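Local coordinates for oxidoreductase (Streptomyces globisporus, PDB 4R82), which reduces FAD with NADH, supplying freely diffusing FADH2 to the halogenase and monooxygenase that help build the enediyne antibiotic C-1027, at residues 93-98 / 170-175. Residues are numbered along the deposited sequence; the frame is centred on the assembly and turned at random.
Sequences KAARHF and GRFRRF. With ACT (acetate ion), chain H.
F172 reaches from its strand to A95 and R96 on one turn of a helix; the CA atoms of A95 and F172 are 9.4 Å apart, and the close contacts are all between side chains. Its CB points toward the helix, with CG anti to the carbonyl carbon (chi1 -67°). On one side of the ring, CD2 lies 3.8 Å from R96 NH1. One atom farther out, CE2 is 3.9 Å from R96 CG and equally far from R96 CZ, sitting over the centre of one guanidinium face. The planes stand 79° apart, so this is no parallel stack; R96 NE lies in the ring plane at the edge, 4.0 Å from F172 CE2. At the tip, CZ meets A95 CB at 3.8 Å, an apolar contact. No hydrogen bond joins the segments; the polar end of R96 is instead engaged by E92, which forms a salt bridge with NH1. A94 N donates a 3.1 Å hydrogen bond to O of an acetate, probably from the crystallisation liquor. F98, just after helix 92-97, and F172 touch FAD, and G170 touches NAD; the contact lies beside this site, between that helix and the hairpin of strands 166-168 and 171-173.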
ATOM      1  N   LYS A  93      -5.720  -9.384 -17.379  1.00 16.84           N
ATOM      2  CA  LYS A  93      -5.840 -10.831 -17.561  1.00 23.84           C
ATOM      3  C   LYS A  93      -4.871 -11.556 -16.637  1.00 21.82           C
ATOM      4  O   LYS A  93      -5.231 -12.548 -15.992  1.00 19.57           O
ATOM      5  CB  LYS A  93      -5.581 -11.221 -19.019  1.00 27.93           C
ATOM      6  CG  LYS A  93      -5.679 -12.714 -19.292  1.00 31.53           C
ATOM      7  N   ALA A  94      -3.646 -11.047 -16.558  1.00 15.03           N
ATOM      8  CA  ALA A  94      -2.650 -11.615 -15.655  1.00 12.55           C
ATOM      9  C   ALA A  94      -3.066 -11.460 -14.190  1.00 15.71           C
ATOM     10  O   ALA A  94      -2.846 -12.363 -13.378  1.00 15.81           O
ATOM     11  CB  ALA A  94      -1.277 -10.989 -15.899  1.00 17.57           C
ATOM     12  N   ALA A  95      -3.657 -10.316 -13.845  1.00 14.23           N
ATOM     13  CA  ALA A  95      -4.097 -10.087 -12.472  1.00 13.04           C
ATOM     14  C   ALA A  95      -5.165 -11.102 -12.081  1.00 12.76           C
ATOM     15  O   ALA A  95      -5.127 -11.672 -10.991  1.00 13.39           O
ATOM     16  CB  ALA A  95      -4.616  -8.674 -12.295  1.00 11.42           C
ATOM     17  N   ARG A  96      -6.118 -11.323 -12.977  1.00 14.43           N
ATOM     18  CA  ARG A  96      -7.172 -12.295 -12.701  1.00 12.73           C
ATOM     19  C   ARG A  96      -6.626 -13.713 -12.611  1.00 17.82           C
ATOM     20  O   ARG A  96      -7.029 -14.493 -11.741  1.00 17.58           O
ATOM     21  CB  ARG A  96      -8.278 -12.197 -13.747  1.00 16.99           C
ATOM     22  CG  ARG A  96      -9.051 -10.898 -13.655  1.00 18.66           C
ATOM     23  CD  ARG A  96     -10.227 -10.879 -14.620  1.00 23.86           C
ATOM     24  NE  ARG A  96     -10.866  -9.566 -14.634  1.00 29.65           N
ATOM     25  CZ  ARG A  96     -11.771  -9.175 -13.743  1.00 38.46           C
ATOM     26  NH1 ARG A  96     -12.304  -7.963 -13.820  1.00 37.72           N
ATOM     27  NH2 ARG A  96     -12.140  -9.998 -12.771  1.00 42.81           N
ATOM     28  N   HIS A  97      -5.687 -14.035 -13.493  1.00 14.59           N
ATOM     29  CA  HIS A  97      -5.152 -15.386 -13.561  1.00 16.15           C
ATOM     30  C   HIS A  97      -4.444 -15.779 -12.268  1.00 16.61           C
ATOM     31  O   HIS A  97      -4.634 -16.889 -11.746  1.00 17.57           O
ATOM     32  CB  HIS A  97      -4.178 -15.511 -14.727  1.00 17.23           C
ATOM     33  CG  HIS A  97      -3.541 -16.856 -14.825  1.00 21.23           C
ATOM     34  ND1 HIS A  97      -4.254 -17.994 -15.140  1.00 26.84           N
ATOM     35  CD2 HIS A  97      -2.264 -17.253 -14.623  1.00 20.75           C
ATOM     36  CE1 HIS A  97      -3.438 -19.033 -15.141  1.00 27.39           C
ATOM     37  NE2 HIS A  97      -2.225 -18.610 -14.835  1.00 27.14           N
ATOM     38  N   PHE A  98      -3.628 -14.868 -11.746  1.00 13.30           N
ATOM     39  CA  PHE A  98      -2.869 -15.156 -10.537  1.00 12.22           C
ATOM     40  C   PHE A  98      -3.659 -14.931  -9.252  1.00 13.52           C
ATOM     41  O   PHE A  98      -3.141 -15.121  -8.152  1.00 13.29           O
ATOM     42  CB  PHE A  98      -1.545 -14.381 -10.542  1.00  9.89           C
ATOM     43  CG  PHE A  98      -0.540 -14.946 -11.510  1.00 12.86           C
ATOM     44  CD1 PHE A  98       0.117 -16.142 -11.221  1.00 12.35           C
ATOM     45  CD2 PHE A  98      -0.279 -14.306 -12.715  1.00 15.29           C
ATOM     46  CE1 PHE A  98       1.041 -16.676 -12.116  1.00 14.88           C
ATOM     47  CE2 PHE A  98       0.640 -14.839 -13.619  1.00 15.01           C
ATOM     48  CZ  PHE A  98       1.294 -16.023 -13.320  1.00 14.31           C
ATOM     49  N   GLY A 170     -12.857  -2.258  -5.321  1.00 19.57           N
ATOM     50  CA  GLY A 170     -13.052  -3.641  -5.723  1.00 20.85           C
ATOM     51  C   GLY A 170     -13.043  -3.855  -7.227  1.00 20.35           C
ATOM     52  O   GLY A 170     -13.403  -4.934  -7.705  1.00 23.74           O
ATOM     53  N   ARG A 171     -12.622  -2.835  -7.974  1.00 16.47           N
ATOM     54  CA  ARG A 171     -12.635  -2.892  -9.438  1.00 16.24           C
ATOM     55  C   ARG A 171     -11.285  -2.525 -10.004  1.00 15.39           C
ATOM     56  O   ARG A 171     -10.532  -1.771  -9.392  1.00 16.07           O
ATOM     57  CB  ARG A 171     -13.640  -1.894 -10.018  1.00 21.18           C
ATOM     58  CG  ARG A 171     -15.074  -2.096  -9.621  1.00 27.89           C
ATOM     59  CD  ARG A 171     -15.919  -1.015 -10.254  1.00 35.14           C
ATOM     60  NE  ARG A 171     -17.325  -1.109  -9.884  1.00 47.70           N
ATOM     61  CZ  ARG A 171     -18.184  -1.959 -10.435  1.00 55.87           C
ATOM     62  NH1 ARG A 171     -19.451  -1.974 -10.044  1.00 58.25           N
ATOM     63  NH2 ARG A 171     -17.773  -2.804 -11.375  1.00 56.60           N
ATOM     64  N   PHE A 172     -10.984  -3.032 -11.194  1.00 14.10           N
ATOM     65  CA  PHE A 172      -9.780  -2.583 -11.880  1.00 14.02           C
ATOM     66  C   PHE A 172     -10.095  -1.256 -12.567  1.00 14.83           C
ATOM     67  O   PHE A 172     -11.189  -1.062 -13.102  1.00 16.17           O
ATOM     68  CB  PHE A 172      -9.296  -3.634 -12.877  1.00 16.31           C
ATOM     69  CG  PHE A 172      -8.793  -4.902 -12.226  1.00 19.73           C
ATOM     70  CD1 PHE A 172      -7.933  -4.849 -11.140  1.00 21.58           C
ATOM     71  CD2 PHE A 172      -9.208  -6.141 -12.688  1.00 24.49           C
ATOM     72  CE1 PHE A 172      -7.474  -6.018 -10.542  1.00 23.53           C
ATOM     73  CE2 PHE A 172      -8.749  -7.309 -12.100  1.00 23.06           C
ATOM     74  CZ  PHE A 172      -7.889  -7.243 -11.021  1.00 19.97           C
ATOM     75  N   ARG A 173      -9.148  -0.326 -12.514  1.00 14.79           N
ATOM     76  CA  ARG A 173      -9.379   1.024 -13.030  1.00 14.75           C
ATOM     77  C   ARG A 173      -8.145   1.458 -13.815  1.00 14.47           C
ATOM     78  O   ARG A 173      -7.126   0.778 -13.784  1.00 16.33           O
ATOM     79  CB  ARG A 173      -9.636   1.995 -11.864  1.00 15.84           C
ATOM     80  CG  ARG A 173     -10.908   1.728 -11.070  1.00 14.28           C
ATOM     81  CD  ARG A 173     -12.156   2.030 -11.881  1.00 15.59           C
ATOM     82  NE  ARG A 173     -12.215   3.432 -12.301  1.00 18.20           N
ATOM     83  CZ  ARG A 173     -12.736   4.410 -11.565  1.00 22.20           C
ATOM     84  NH1 ARG A 173     -13.251   4.140 -10.373  1.00 23.26           N
ATOM     85  NH2 ARG A 173     -12.747   5.658 -12.018  1.00 19.64           N
ATOM     86  N   ARG A 174      -8.249   2.592 -14.504  1.00 15.09           N
ATOM     87  CA  ARG A 174      -7.156   3.160 -15.296  1.00 17.24           C
ATOM     88  C   ARG A 174      -6.886   4.608 -14.890  1.00 14.12           C
ATOM     89  O   ARG A 174      -7.789   5.300 -14.407  1.00 17.55           O
ATOM     90  CB  ARG A 174      -7.541   3.169 -16.778  1.00 21.88           C
ATOM     91  CG  ARG A 174      -6.993   2.031 -17.599  1.00 33.06           C
ATOM     92  CD  ARG A 174      -7.328   2.225 -19.081  1.00 40.88           C
ATOM     93  NE  ARG A 174      -6.329   1.587 -19.931  1.00 45.18           N
ATOM     94  CZ  ARG A 174      -6.296   0.282 -20.184  1.00 44.96           C
ATOM     95  NH1 ARG A 174      -7.212  -0.522 -19.659  1.00 48.10           N
ATOM     96  NH2 ARG A 174      -5.349  -0.220 -20.961  1.00 48.49           N
ATOM     97  N   PHE A 175      -5.658   5.072 -15.127  1.00 14.94           N
ATOM     98  CA  PHE A 175      -5.322   6.489 -14.953  1.00 17.03           C
ATOM     99  C   PHE A 175      -5.905   7.338 -16.070  1.00 17.19           C
ATOM    100  O   PHE A 175      -5.991   6.893 -17.223  1.00 19.93           O
ATOM    101  CB  PHE A 175      -3.807   6.711 -15.054  1.00 13.81           C
ATOM    102  CG  PHE A 175      -3.008   6.296 -13.832  1.00 12.79           C
ATOM    103  CD1 PHE A 175      -2.983   7.098 -12.693  1.00 13.81           C
ATOM    104  CD2 PHE A 175      -2.210   5.165 -13.871  1.00 15.20           C
ATOM    105  CE1 PHE A 175      -2.209   6.738 -11.592  1.00 12.74           C
ATOM    106  CE2 PHE A 175      -1.434   4.795 -12.770  1.00 20.04           C
ATOM    107  CZ  PHE A 175      -1.439   5.583 -11.635  1.00 16.42           C
TER
HETATM  108  C   ACT H 206      -1.274 -10.210 -19.505  1.00 33.79           C
HETATM  109  O   ACT H 206      -2.244  -9.649 -18.939  1.00 25.37           O
HETATM  110  OXT ACT H 206      -0.257  -9.505 -19.712  1.00 41.65           O
HETATM  111  CH3 ACT H 206      -1.329 -11.655 -19.904  1.00 38.20           C